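Local coordinates for ancillary protein 1 (Streptococcus pyogenes, PDB 2XI9) that probably mediates attachment of the bacterium to host cells as a pilus-presented adhesin whose internal thioester bond is required for efficient host-cell interaction, at residues A[135-140]-A[238-243]; A[199-204]-A[251-256]; A[245-250]-A[267-272]. All coordinates share one frame; numbering follows the deposited sequence.

Contact 1. Residues A[135-140]-A[238-243]; sequences SVLTTQ and ETQLRA
S135 and T239 meet hydroxyl to hydroxyl, OG of S135 lying 2.8 Å from OG1 of T239 in a hydrogen bond that either partner could donate. A chi1 of -175° sets the serine OG opposite the backbone N, and a short side chain already pointed at the helix is enough to bring it to the threonine. A second hydrogen bond is made by Q240, whose NE2 stands 2.9 Å from O of L137. The approach is almost in line with the carbonyl, at a C=O...N angle of 161°, although the acceptor is tilted 18° from the amide plane of Q240. Glutamine suits this buried position: a chain extended beyond CG spans the gap, and its neutral amide supplies an N-H to a loop carbonyl. The contact thus lays the long loop joining antiparallel neighbours 127-130 and 146-149 of the mixed seven-stranded sheet against the first turns of helix 238-253. Apolar packing continues the contact one turn further along the helix. CD1 of L137 presses on CB of A243 at 3.4 Å, closer than usual for two carbons; the small alanine suits a place where the leucine branch comes so near the helix.

Contact 2. Residues A[199-204]-A[251-256]; sequences KYTVKP and YFTDSA
K203 lies across the end of helix 238-253, its backbone N bonded to O of T253 at 3.1 Å and its own O taken by OG of S255 at 2.7 Å. The serine hydroxyl comes from above the carbonyl plane, 40° out of it. S255 has left-handed backbone angles after the helix and its CB points to the loop; OG, opposite its own carbonyl carbon (chi1 -62°), is turned onto O of K203. The aliphatic part of K203 extends alongside, CD 4.0 Å from CB of S255, before bending at its last torsion to lead the amine away; a long chain with a charged tip suits a position exposed to solvent. D254 works through both oxygens. Its OD1 holds a water 2.9 Å away, which in turn accepts the N-H of V202. OD2 receives the N-H of A163 and OG1 of T253, the latter at 2.8 Å from above the carboxylate plane, 46° out of it. CB of T253 rests 4.2 Å from CG2 of T201. This is a helix C-terminus met by a crossing loop, between strand 189-193 and helix 209-222, that supplies an N-H to the last helical carbonyl, that of T253, while the neighbouring R205 bonds O of Y251.

Contact 3. Residues A[245-250]-A[267-272]; sequences TQLAIY and HGFGDM
F269 and L247 carry this contact, the phenyl ring lying beside the middle of helix 238-253 with the leucine over one of its faces. CB of L247 stands 4.3 Å from the ring centroid and 25° off the normal, a CH-pi contact displaced toward the rim, with CE1 of F269 its nearest ring atom at 3.9 Å. A large flat residue suits the place because a single ring can offer different surfaces to several neighbours on the helix. Its edge, near the ring plane, receives CG of Q246, which lies 3.9 Å from CZ of F269.

The leucine has a second partner. Its CG is turned opposite the backbone N (chi1 179°), which directs the branched end outward from the helix, and CD2 of L247 meets SE of M272 at 3.7 Å. M272 is a selenomethionine here; its long, flexible chain, bent only at the last torsion, brings the heavy atom to the leucine methyl from a residue farther along the loop. L258 of a loop and L277 of helix 274-288 also touch L247.

Y250, one turn beyond Q246, meets another ring atom of F269. CE2 of F269 approaches the edge of the tyrosine ring in its plane, 3.9 Å from CE2 of Y250, and the two side chains cross at about a right angle. One face of the tyrosine carries NE2 of Q246, 3.2 Å above the ring plane, and that amide is bonded to the backbone O of C160, the chain's only cysteine and therefore presumably the thioester residue.

Everything that touches across the two segments is buried, and they share no hydrogen bond. Cohesion between them probably comes mostly from dispersion and from burial of apolar surface: shape fixes the fit to the helix, while polar bonds that help place the loop are made by D271 to T138, T139 and Q140.

All three contacts use helix 238-253, met at successive levels: contact 1 at its first turns, contact 3 in its middle, contact 2 at its C-terminal end. Contact 3 is the buried one and is wholly apolar, whereas contacts 1 and 2 rely on hydrogen bonds, with an ordered water added in contact 2. Of these two, contact 2 is the more exposed, with V202 and K203 exposed; contact 1 has no exposed touching residue. Contacts 1 and 3 touch: D271 takes hydrogen bonds from T138 and T139, tying together two loops laid on the same helix. Contact 2 joins contact 3 through the backbone of A256 and Y250, but stays about 9 Å from contact 1 at the nearest atoms.

Contact 1. Residues A[135-140]-A[238-243]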
ATOM      1  N   SER A 135     -12.357   8.230 -20.640  1.00 17.60           N
ATOM      2  CA  SER A 135     -12.152   7.102 -21.530  1.00 17.94           C
ATOM      3  C   SER A 135     -13.067   5.958 -21.084  1.00 17.37           C
ATOM      4  O   SER A 135     -13.112   5.633 -19.917  1.00 15.91           O
ATOM      5  CB  SER A 135     -10.688   6.640 -21.493  1.00 16.76           C
ATOM      6  OG  SER A 135     -10.477   5.619 -22.447  1.00 19.61           O
ATOM      7  N   VAL A 136     -13.808   5.388 -22.018  1.00 19.20           N
ATOM      8  CA  VAL A 136     -14.800   4.379 -21.666  1.00 19.35           C
ATOM      9  C   VAL A 136     -14.119   3.046 -21.346  1.00 18.40           C
ATOM     10  O   VAL A 136     -13.013   2.703 -21.851  1.00 15.94           O
ATOM     11  CB  VAL A 136     -15.882   4.187 -22.745  1.00 20.93           C
ATOM     12  CG1 VAL A 136     -16.614   5.494 -23.093  1.00 22.94           C
ATOM     13  CG2 VAL A 136     -15.304   3.523 -24.003  1.00 23.33           C
ATOM     14  N   LEU A 137     -14.761   2.307 -20.451  1.00 18.11           N
ATOM     15  CA  LEU A 137     -14.385   0.931 -20.190  1.00 16.48           C
ATOM     16  C   LEU A 137     -15.010   0.145 -21.337  1.00 18.28           C
ATOM     17  O   LEU A 137     -14.286  -0.353 -22.195  1.00 19.91           O
ATOM     18  CB  LEU A 137     -14.860   0.481 -18.801  1.00 15.08           C
ATOM     19  CG  LEU A 137     -14.660  -1.004 -18.479  1.00 16.01           C
ATOM     20  CD1 LEU A 137     -13.205  -1.447 -18.714  1.00 15.06           C
ATOM     21  CD2 LEU A 137     -15.083  -1.272 -17.045  1.00 16.33           C
ATOM     22  N   THR A 138     -16.344   0.080 -21.411  1.00 17.88           N
ATOM     23  CA  THR A 138     -16.996  -0.329 -22.657  1.00 18.96           C
ATOM     24  C   THR A 138     -17.905   0.765 -23.193  1.00 19.92           C
ATOM     25  O   THR A 138     -17.728   1.228 -24.324  1.00 20.69           O
ATOM     26  CB  THR A 138     -17.764  -1.666 -22.502  1.00 19.72           C
ATOM     27  OG1 THR A 138     -16.870  -2.664 -21.957  1.00 19.94           O
ATOM     28  CG2 THR A 138     -18.320  -2.150 -23.845  1.00 20.30           C
ATOM     29  N   THR A 139     -18.907   1.155 -22.407  1.00 20.25           N
ATOM     30  CA  THR A 139     -19.827   2.230 -22.814  1.00 21.86           C
ATOM     31  C   THR A 139     -19.808   3.439 -21.882  1.00 21.12           C
ATOM     32  O   THR A 139     -20.253   4.494 -22.271  1.00 22.74           O
ATOM     33  CB  THR A 139     -21.285   1.735 -22.859  1.00 24.78           C
ATOM     34  OG1 THR A 139     -21.682   1.415 -21.521  1.00 26.57           O
ATOM     35  CG2 THR A 139     -21.414   0.478 -23.749  1.00 24.32           C
ATOM     36  N   GLN A 140     -19.366   3.268 -20.650  1.00 19.55           N
ATOM     37  CA  GLN A 140     -19.308   4.339 -19.673  1.00 20.01           C
ATOM     38  C   GLN A 140     -17.853   4.737 -19.352  1.00 17.66           C
ATOM     39  O   GLN A 140     -16.974   3.905 -19.382  1.00 16.48           O
ATOM     40  CB  GLN A 140     -20.027   3.917 -18.402  1.00 20.69           C
ATOM     41  CG  GLN A 140     -21.524   3.628 -18.652  1.00 25.73           C
ATOM     42  CD  GLN A 140     -22.282   3.114 -17.430  1.00 31.24           C
ATOM     43  OE1 GLN A 140     -23.346   3.626 -17.115  1.00 40.17           O
ATOM     44  NE2 GLN A 140     -21.737   2.115 -16.740  1.00 34.66           N
ATOM     45  N   GLU A 238      -6.046   0.722 -23.610  1.00 14.19           N
ATOM     46  CA  GLU A 238      -5.302   0.973 -22.374  1.00 13.38           C
ATOM     47  C   GLU A 238      -6.248   0.985 -21.182  1.00 12.01           C
ATOM     48  O   GLU A 238      -5.939   0.467 -20.100  1.00 11.54           O
ATOM     49  CB  GLU A 238      -4.560   2.318 -22.466  1.00 14.24           C
ATOM     50  CG  GLU A 238      -3.245   2.202 -23.246  1.00 14.90           C
ATOM     51  CD  GLU A 238      -2.402   3.478 -23.259  1.00 18.46           C
ATOM     52  OE1 GLU A 238      -2.161   4.099 -22.217  1.00 19.88           O
ATOM     53  OE2 GLU A 238      -1.964   3.863 -24.346  1.00 26.16           O
ATOM     54  N   THR A 239      -7.407   1.625 -21.356  1.00 12.00           N
ATOM     55  CA  THR A 239      -8.345   1.733 -20.250  1.00 12.09           C
ATOM     56  C   THR A 239      -8.859   0.351 -19.837  1.00 11.07           C
ATOM     57  O   THR A 239      -9.012   0.092 -18.655  1.00 11.13           O
ATOM     58  CB  THR A 239      -9.485   2.699 -20.580  1.00 13.27           C
ATOM     59  OG1 THR A 239      -8.939   4.028 -20.693  1.00 17.29           O
ATOM     60  CG2 THR A 239     -10.558   2.697 -19.486  1.00 12.22           C
ATOM     61  N   GLN A 240      -9.112  -0.514 -20.812  1.00 12.11           N
ATOM     62  CA  GLN A 240      -9.587  -1.867 -20.534  1.00 11.66           C
ATOM     63  C   GLN A 240      -8.512  -2.672 -19.753  1.00 11.07           C
ATOM     64  O   GLN A 240      -8.845  -3.361 -18.781  1.00  9.53           O
ATOM     65  CB  GLN A 240     -10.052  -2.565 -21.804  1.00 13.63           C
ATOM     66  CG  GLN A 240     -11.385  -1.997 -22.331  1.00 14.21           C
ATOM     67  CD  GLN A 240     -11.784  -2.454 -23.693  1.00 18.35           C
ATOM     68  OE1 GLN A 240     -10.964  -2.933 -24.481  1.00 19.88           O
ATOM     69  NE2 GLN A 240     -13.080  -2.294 -24.004  1.00 17.86           N
ATOM     70  N   LEU A 241      -7.236  -2.587 -20.160  1.00 10.08           N
ATOM     71  CA  LEU A 241      -6.207  -3.273 -19.393  1.00 10.00           C
ATOM     72  C   LEU A 241      -6.086  -2.686 -17.991  1.00  8.39           C
ATOM     73  O   LEU A 241      -5.920  -3.438 -17.010  1.00  9.04           O
ATOM     74  CB  LEU A 241      -4.852  -3.334 -20.112  1.00  9.65           C
ATOM     75  CG  LEU A 241      -3.764  -4.172 -19.455  1.00 12.44           C
ATOM     76  CD1 LEU A 241      -4.165  -5.646 -19.443  1.00 12.25           C
ATOM     77  CD2 LEU A 241      -2.355  -3.964 -20.187  1.00 15.68           C
ATOM     78  N   ARG A 242      -6.192  -1.362 -17.876  1.00  9.21           N
ATOM     79  CA  ARG A 242      -6.173  -0.716 -16.566  1.00  9.08           C
ATOM     80  C   ARG A 242      -7.293  -1.268 -15.657  1.00  8.89           C
ATOM     81  O   ARG A 242      -7.068  -1.599 -14.507  1.00  9.54           O
ATOM     82  CB  ARG A 242      -6.275   0.806 -16.732  1.00  9.52           C
ATOM     83  CG  ARG A 242      -5.953   1.613 -15.469  1.00 10.39           C
ATOM     84  CD  ARG A 242      -5.773   3.066 -15.817  1.00  9.29           C
ATOM     85  NE  ARG A 242      -5.330   3.849 -14.655  1.00 10.75           N
ATOM     86  CZ  ARG A 242      -4.730   5.019 -14.719  1.00  7.82           C
ATOM     87  NH1 ARG A 242      -4.477   5.597 -15.891  1.00 12.25           N
ATOM     88  NH2 ARG A 242      -4.408   5.626 -13.581  1.00  8.74           N
ATOM     89  N   ALA A 243      -8.507  -1.337 -16.181  1.00 10.10           N
ATOM     90  CA  ALA A 243      -9.623  -1.871 -15.439  1.00  9.80           C
ATOM     91  C   ALA A 243      -9.419  -3.337 -15.049  1.00  8.32           C
ATOM     92  O   ALA A 243      -9.689  -3.705 -13.915  1.00  9.40           O
ATOM     93  CB  ALA A 243     -10.893  -1.721 -16.200  1.00  9.49           C
TER

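Contact 2. Residues A[199-204]-A[251-256]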
ATOM      1  N   LYS A 199      -1.591  -6.716   5.805  1.00 14.78           N
ATOM      2  CA  LYS A 199      -2.272  -5.979   6.863  1.00 16.18           C
ATOM      3  C   LYS A 199      -3.215  -4.888   6.350  1.00 16.24           C
ATOM      4  O   LYS A 199      -4.104  -4.491   7.106  1.00 15.94           O
ATOM      5  CB  LYS A 199      -1.279  -5.356   7.842  1.00 17.76           C
ATOM      6  CG  LYS A 199      -0.396  -4.277   7.230  1.00 18.09           C
ATOM      7  CD  LYS A 199       0.609  -3.731   8.202  1.00 22.09           C
ATOM      8  CE  LYS A 199       1.525  -4.771   8.735  1.00 25.68           C
ATOM      9  NZ  LYS A 199       2.705  -4.156   9.419  1.00 31.04           N
ATOM     10  N   TYR A 200      -3.031  -4.417   5.105  1.00 14.02           N
ATOM     11  CA  TYR A 200      -3.893  -3.368   4.557  1.00 13.73           C
ATOM     12  C   TYR A 200      -5.183  -3.865   3.907  1.00 14.21           C
ATOM     13  O   TYR A 200      -6.019  -3.052   3.510  1.00 15.08           O
ATOM     14  CB  TYR A 200      -3.124  -2.462   3.604  1.00 13.14           C
ATOM     15  CG  TYR A 200      -1.887  -1.911   4.240  1.00 12.14           C
ATOM     16  CD1 TYR A 200      -1.971  -0.943   5.214  1.00 16.93           C
ATOM     17  CD2 TYR A 200      -0.625  -2.398   3.903  1.00 13.88           C
ATOM     18  CE1 TYR A 200      -0.841  -0.456   5.846  1.00 15.82           C
ATOM     19  CE2 TYR A 200       0.519  -1.920   4.517  1.00 15.77           C
ATOM     20  CZ  TYR A 200       0.405  -0.939   5.491  1.00 15.70           C
ATOM     21  OH  TYR A 200       1.530  -0.470   6.118  1.00 16.79           O
ATOM     22  N   THR A 201      -5.328  -5.188   3.764  1.00 13.63           N
ATOM     23  CA  THR A 201      -6.476  -5.782   3.075  1.00 13.35           C
ATOM     24  C   THR A 201      -7.672  -5.901   3.979  1.00 13.94           C
ATOM     25  O   THR A 201      -7.539  -6.060   5.186  1.00 14.72           O
ATOM     26  CB  THR A 201      -6.185  -7.183   2.531  1.00 13.01           C
ATOM     27  OG1 THR A 201      -5.853  -8.068   3.614  1.00 14.66           O
ATOM     28  CG2 THR A 201      -5.056  -7.107   1.506  1.00 12.13           C
ATOM     29  N   VAL A 202      -8.852  -5.882   3.372  1.00 13.69           N
ATOM     30  CA  VAL A 202     -10.118  -6.004   4.111  1.00 14.67           C
ATOM     31  C   VAL A 202     -10.739  -7.395   3.988  1.00 14.62           C
ATOM     32  O   VAL A 202     -11.257  -7.905   4.968  1.00 14.32           O
ATOM     33  CB  VAL A 202     -11.101  -4.934   3.589  1.00 16.16           C
ATOM     34  CG1 VAL A 202     -12.474  -5.154   4.103  1.00 17.80           C
ATOM     35  CG2 VAL A 202     -10.602  -3.534   3.985  1.00 14.85           C
ATOM     36  N   LYS A 203     -10.727  -7.989   2.787  1.00 13.05           N
ATOM     37  CA  LYS A 203     -11.212  -9.378   2.623  1.00 14.44           C
ATOM     38  C   LYS A 203     -10.250 -10.135   1.711  1.00 13.52           C
ATOM     39  O   LYS A 203     -10.590 -10.431   0.578  1.00 13.10           O
ATOM     40  CB  LYS A 203     -12.639  -9.389   2.061  1.00 15.82           C
ATOM     41  CG  LYS A 203     -13.382 -10.726   2.188  1.00 18.32           C
ATOM     42  CD  LYS A 203     -14.700 -10.683   1.384  1.00 22.01           C
ATOM     43  CE  LYS A 203     -15.486 -12.022   1.478  1.00 27.17           C
ATOM     44  NZ  LYS A 203     -15.930 -12.262   2.873  1.00 28.61           N
ATOM     45  N   PRO A 204      -9.047 -10.446   2.222  1.00 13.42           N
ATOM     46  CA  PRO A 204      -8.039 -11.122   1.414  1.00 13.02           C
ATOM     47  C   PRO A 204      -8.454 -12.519   1.052  1.00 13.59           C
ATOM     48  O   PRO A 204      -9.065 -13.244   1.843  1.00 15.13           O
ATOM     49  CB  PRO A 204      -6.794 -11.129   2.319  1.00 13.36           C
ATOM     50  CG  PRO A 204      -7.312 -11.047   3.663  1.00 13.19           C
ATOM     51  CD  PRO A 204      -8.587 -10.267   3.611  1.00 13.83           C
ATOM     52  N   TYR A 251      -9.553  -8.967  -6.775  1.00 10.39           N
ATOM     53  CA  TYR A 251      -9.629 -10.400  -6.648  1.00 10.93           C
ATOM     54  C   TYR A 251      -8.844 -10.905  -5.429  1.00 10.66           C
ATOM     55  O   TYR A 251      -9.339 -11.760  -4.708  1.00 12.77           O
ATOM     56  CB  TYR A 251      -9.171 -11.088  -7.953  1.00 10.66           C
ATOM     57  CG  TYR A 251      -9.187 -12.613  -7.887  1.00 13.20           C
ATOM     58  CD1 TYR A 251      -8.077 -13.329  -7.445  1.00 14.10           C
ATOM     59  CD2 TYR A 251     -10.323 -13.324  -8.216  1.00 16.02           C
ATOM     60  CE1 TYR A 251      -8.104 -14.720  -7.362  1.00 15.11           C
ATOM     61  CE2 TYR A 251     -10.346 -14.721  -8.143  1.00 17.99           C
ATOM     62  CZ  TYR A 251      -9.237 -15.401  -7.713  1.00 16.84           C
ATOM     63  OH  TYR A 251      -9.266 -16.777  -7.625  1.00 18.55           O
ATOM     64  N   PHE A 252      -7.659 -10.341  -5.179  1.00  9.72           N
ATOM     65  CA  PHE A 252      -6.795 -10.743  -4.075  1.00 10.04           C
ATOM     66  C   PHE A 252      -7.045  -9.922  -2.828  1.00 10.55           C
ATOM     67  O   PHE A 252      -6.995 -10.460  -1.758  1.00 10.78           O
ATOM     68  CB  PHE A 252      -5.293 -10.669  -4.457  1.00  9.67           C
ATOM     69  CG  PHE A 252      -4.909 -11.664  -5.529  1.00 10.02           C
ATOM     70  CD1 PHE A 252      -4.935 -13.004  -5.266  1.00  9.73           C
ATOM     71  CD2 PHE A 252      -4.592 -11.229  -6.820  1.00  9.81           C
ATOM     72  CE1 PHE A 252      -4.634 -13.948  -6.304  1.00 11.41           C
ATOM     73  CE2 PHE A 252      -4.331 -12.140  -7.858  1.00  8.97           C
ATOM     74  CZ  PHE A 252      -4.326 -13.481  -7.588  1.00 10.94           C
ATOM     75  N   THR A 253      -7.291  -8.622  -2.951  1.00 10.10           N
ATOM     76  CA  THR A 253      -7.457  -7.790  -1.725  1.00 10.51           C
ATOM     77  C   THR A 253      -8.837  -7.892  -1.029  1.00 11.25           C
ATOM     78  O   THR A 253      -8.957  -7.717   0.199  1.00 10.81           O
ATOM     79  CB  THR A 253      -7.181  -6.300  -2.008  1.00 10.24           C
ATOM     80  OG1 THR A 253      -8.119  -5.797  -2.971  1.00 10.72           O
ATOM     81  CG2 THR A 253      -5.779  -6.088  -2.532  1.00  8.49           C
ATOM     82  N   ASP A 254      -9.862  -8.087  -1.844  1.00 12.32           N
ATOM     83  CA  ASP A 254     -11.247  -7.991  -1.439  1.00 13.95           C
ATOM     84  C   ASP A 254     -12.082  -9.204  -1.864  1.00 13.44           C
ATOM     85  O   ASP A 254     -13.288  -9.219  -1.701  1.00 13.53           O
ATOM     86  CB  ASP A 254     -11.822  -6.713  -2.015  1.00 14.41           C
ATOM     87  CG  ASP A 254     -11.247  -5.449  -1.335  1.00 13.67           C
ATOM     88  OD1 ASP A 254     -11.603  -5.139  -0.167  1.00 17.20           O
ATOM     89  OD2 ASP A 254     -10.469  -4.755  -1.988  1.00 14.12           O
ATOM     90  N   SER A 255     -11.427 -10.233  -2.390  1.00 12.43           N
ATOM     91  CA  SER A 255     -12.107 -11.441  -2.824  1.00 13.12           C
ATOM     92  C   SER A 255     -13.251 -11.149  -3.821  1.00 15.13           C
ATOM     93  O   SER A 255     -14.304 -11.730  -3.724  1.00 15.28           O
ATOM     94  CB  SER A 255     -12.608 -12.220  -1.617  1.00 15.14           C
ATOM     95  OG  SER A 255     -11.513 -12.624  -0.795  1.00 13.87           O
ATOM     96  N   ALA A 256     -13.017 -10.247  -4.772  1.00 13.96           N
ATOM     97  CA  ALA A 256     -13.936 -10.022  -5.887  1.00 15.38           C
ATOM     98  C   ALA A 256     -13.978 -11.270  -6.747  1.00 17.46           C
ATOM     99  O   ALA A 256     -12.941 -11.976  -6.929  1.00 17.23           O
ATOM    100  CB  ALA A 256     -13.474  -8.824  -6.787  1.00 14.68           C
TER
HETATM  101  O   HOH W   1      -8.964  -4.431   0.848  1.00 13.87           O

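Contact 3. Residues A[245-250]-A[267-272]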
ATOM      1  N   THR A 245      -6.665  -4.837 -14.614  1.00  9.05           N
ATOM      2  CA  THR A 245      -5.625  -4.805 -13.576  1.00  8.28           C
ATOM      3  C   THR A 245      -6.262  -4.449 -12.230  1.00  8.84           C
ATOM      4  O   THR A 245      -5.963  -5.084 -11.208  1.00  7.99           O
ATOM      5  CB  THR A 245      -4.402  -3.822 -13.949  1.00  7.64           C
ATOM      6  OG1 THR A 245      -3.951  -4.082 -15.311  1.00  7.72           O
ATOM      7  CG2 THR A 245      -3.233  -3.988 -13.009  1.00  8.91           C
ATOM      8  N   GLN A 246      -7.134  -3.446 -12.218  1.00  9.21           N
ATOM      9  CA  GLN A 246      -7.770  -3.028 -10.979  1.00  9.88           C
ATOM     10  C   GLN A 246      -8.611  -4.170 -10.394  1.00  9.65           C
ATOM     11  O   GLN A 246      -8.605  -4.410  -9.188  1.00  9.97           O
ATOM     12  CB  GLN A 246      -8.655  -1.796 -11.223  1.00 10.81           C
ATOM     13  CG  GLN A 246      -9.387  -1.258  -9.962  1.00 11.74           C
ATOM     14  CD  GLN A 246      -8.455  -0.788  -8.870  1.00 11.60           C
ATOM     15  OE1 GLN A 246      -8.028   0.358  -8.879  1.00 10.40           O
ATOM     16  NE2 GLN A 246      -8.191  -1.649  -7.888  1.00  8.84           N
ATOM     17  N   LEU A 247      -9.367  -4.830 -11.252  1.00 10.87           N
ATOM     18  CA  LEU A 247     -10.244  -5.929 -10.793  1.00 10.70           C
ATOM     19  C   LEU A 247      -9.402  -7.126 -10.309  1.00 10.69           C
ATOM     20  O   LEU A 247      -9.763  -7.772  -9.373  1.00 11.97           O
ATOM     21  CB  LEU A 247     -11.221  -6.329 -11.904  1.00 11.65           C
ATOM     22  CG  LEU A 247     -12.184  -7.480 -11.583  1.00 12.87           C
ATOM     23  CD1 LEU A 247     -13.043  -7.073 -10.394  1.00 12.30           C
ATOM     24  CD2 LEU A 247     -13.034  -7.887 -12.838  1.00 13.40           C
ATOM     25  N   ALA A 248      -8.272  -7.404 -10.970  1.00 10.34           N
ATOM     26  CA  ALA A 248      -7.364  -8.474 -10.580  1.00 10.20           C
ATOM     27  C   ALA A 248      -6.759  -8.182  -9.202  1.00  9.69           C
ATOM     28  O   ALA A 248      -6.629  -9.066  -8.397  1.00  9.82           O
ATOM     29  CB  ALA A 248      -6.260  -8.675 -11.631  1.00 10.23           C
ATOM     30  N   ILE A 249      -6.488  -6.920  -8.914  1.00  8.64           N
ATOM     31  CA  ILE A 249      -6.050  -6.537  -7.570  1.00  8.53           C
ATOM     32  C   ILE A 249      -7.174  -6.822  -6.548  1.00  9.27           C
ATOM     33  O   ILE A 249      -6.923  -7.452  -5.519  1.00  8.88           O
ATOM     34  CB  ILE A 249      -5.597  -5.052  -7.521  1.00  7.98           C
ATOM     35  CG1 ILE A 249      -4.275  -4.853  -8.299  1.00  8.79           C
ATOM     36  CG2 ILE A 249      -5.558  -4.553  -6.025  1.00  7.37           C
ATOM     37  CD1 ILE A 249      -3.041  -5.567  -7.734  1.00  6.28           C
ATOM     38  N   TYR A 250      -8.405  -6.409  -6.872  1.00  8.91           N
ATOM     39  CA  TYR A 250      -9.554  -6.646  -6.001  1.00 10.12           C
ATOM     40  C   TYR A 250      -9.830  -8.139  -5.768  1.00 10.54           C
ATOM     41  O   TYR A 250     -10.297  -8.509  -4.701  1.00 10.50           O
ATOM     42  CB  TYR A 250     -10.809  -5.986  -6.565  1.00 11.53           C
ATOM     43  CG  TYR A 250     -10.878  -4.471  -6.484  1.00 11.17           C
ATOM     44  CD1 TYR A 250     -10.142  -3.747  -5.535  1.00 11.59           C
ATOM     45  CD2 TYR A 250     -11.685  -3.770  -7.341  1.00 11.33           C
ATOM     46  CE1 TYR A 250     -10.237  -2.380  -5.445  1.00 10.76           C
ATOM     47  CE2 TYR A 250     -11.801  -2.368  -7.247  1.00 13.54           C
ATOM     48  CZ  TYR A 250     -11.062  -1.690  -6.305  1.00 14.10           C
ATOM     49  OH  TYR A 250     -11.169  -0.320  -6.200  1.00 13.64           O
ATOM     50  N   HIS A 267     -18.917  -1.959  -8.133  1.00 20.83           N
ATOM     51  CA  HIS A 267     -18.030  -0.791  -8.396  1.00 19.49           C
ATOM     52  C   HIS A 267     -17.813  -0.428  -9.866  1.00 19.41           C
ATOM     53  O   HIS A 267     -16.704  -0.108 -10.287  1.00 17.16           O
ATOM     54  CB  HIS A 267     -16.678  -0.974  -7.715  1.00 18.40           C
ATOM     55  CG  HIS A 267     -16.797  -1.347  -6.277  1.00 20.12           C
ATOM     56  ND1 HIS A 267     -17.125  -0.434  -5.303  1.00 21.79           N
ATOM     57  CD2 HIS A 267     -16.695  -2.545  -5.653  1.00 22.14           C
ATOM     58  CE1 HIS A 267     -17.188  -1.046  -4.132  1.00 22.41           C
ATOM     59  NE2 HIS A 267     -16.918  -2.325  -4.316  1.00 21.73           N
ATOM     60  N   GLY A 268     -18.877  -0.433 -10.639  1.00 19.31           N
ATOM     61  CA  GLY A 268     -18.775  -0.024 -12.040  1.00 20.13           C
ATOM     62  C   GLY A 268     -18.334  -1.114 -12.999  1.00 19.18           C
ATOM     63  O   GLY A 268     -18.436  -0.922 -14.207  1.00 19.68           O
ATOM     64  N   PHE A 269     -17.920  -2.278 -12.485  1.00 17.80           N
ATOM     65  CA  PHE A 269     -17.405  -3.345 -13.327  1.00 16.93           C
ATOM     66  C   PHE A 269     -18.465  -4.042 -14.152  1.00 18.69           C
ATOM     67  O   PHE A 269     -18.167  -4.838 -15.054  1.00 19.51           O
ATOM     68  CB  PHE A 269     -16.535  -4.311 -12.489  1.00 17.23           C
ATOM     69  CG  PHE A 269     -15.219  -3.705 -12.115  1.00 15.72           C
ATOM     70  CD1 PHE A 269     -14.228  -3.602 -13.073  1.00 15.08           C
ATOM     71  CD2 PHE A 269     -14.987  -3.160 -10.840  1.00 16.18           C
ATOM     72  CE1 PHE A 269     -13.013  -2.978 -12.813  1.00 13.12           C
ATOM     73  CE2 PHE A 269     -13.759  -2.544 -10.560  1.00 16.61           C
ATOM     74  CZ  PHE A 269     -12.775  -2.448 -11.555  1.00 15.56           C
ATOM     75  N   GLY A 270     -19.722  -3.748 -13.865  1.00 19.04           N
ATOM     76  CA  GLY A 270     -20.797  -4.081 -14.769  1.00 20.89           C
ATOM     77  C   GLY A 270     -20.565  -3.657 -16.216  1.00 20.75           C
ATOM     78  O   GLY A 270     -21.052  -4.312 -17.125  1.00 21.00           O
ATOM     79  N   ASP A 271     -19.821  -2.566 -16.436  1.00 20.54           N
ATOM     80  CA  ASP A 271     -19.518  -2.091 -17.805  1.00 20.94           C
ATOM     81  C   ASP A 271     -18.318  -2.823 -18.456  1.00 19.73           C
ATOM     82  O   ASP A 271     -17.931  -2.495 -19.578  1.00 20.87           O
ATOM     83  CB  ASP A 271     -19.178  -0.596 -17.765  1.00 20.42           C
ATOM     84  CG  ASP A 271     -19.153   0.046 -19.149  1.00 20.16           C
ATOM     85  OD1 ASP A 271     -20.007  -0.257 -19.978  1.00 21.51           O
ATOM     86  OD2 ASP A 271     -18.272   0.888 -19.419  1.00 22.56           O
HETATM   87  N   MSE A 272     -17.710  -3.783 -17.765  1.00 17.88           N
HETATM   88  CA  MSE A 272     -16.600  -4.555 -18.343  1.00 16.90           C
HETATM   89  C   MSE A 272     -17.130  -5.600 -19.324  1.00 18.32           C
HETATM   90  O   MSE A 272     -17.990  -6.420 -18.971  1.00 19.68           O
HETATM   91  CB  MSE A 272     -15.785  -5.224 -17.212  1.00 15.92           C
HETATM   92  CG  MSE A 272     -14.578  -5.970 -17.656  1.00 13.53           C
HETATM   93 SE   MSE A 272     -13.452  -6.597 -16.245  1.00 13.66          SE
HETATM   94  CE  MSE A 272     -12.357  -5.017 -15.931  1.00  9.74           C
TER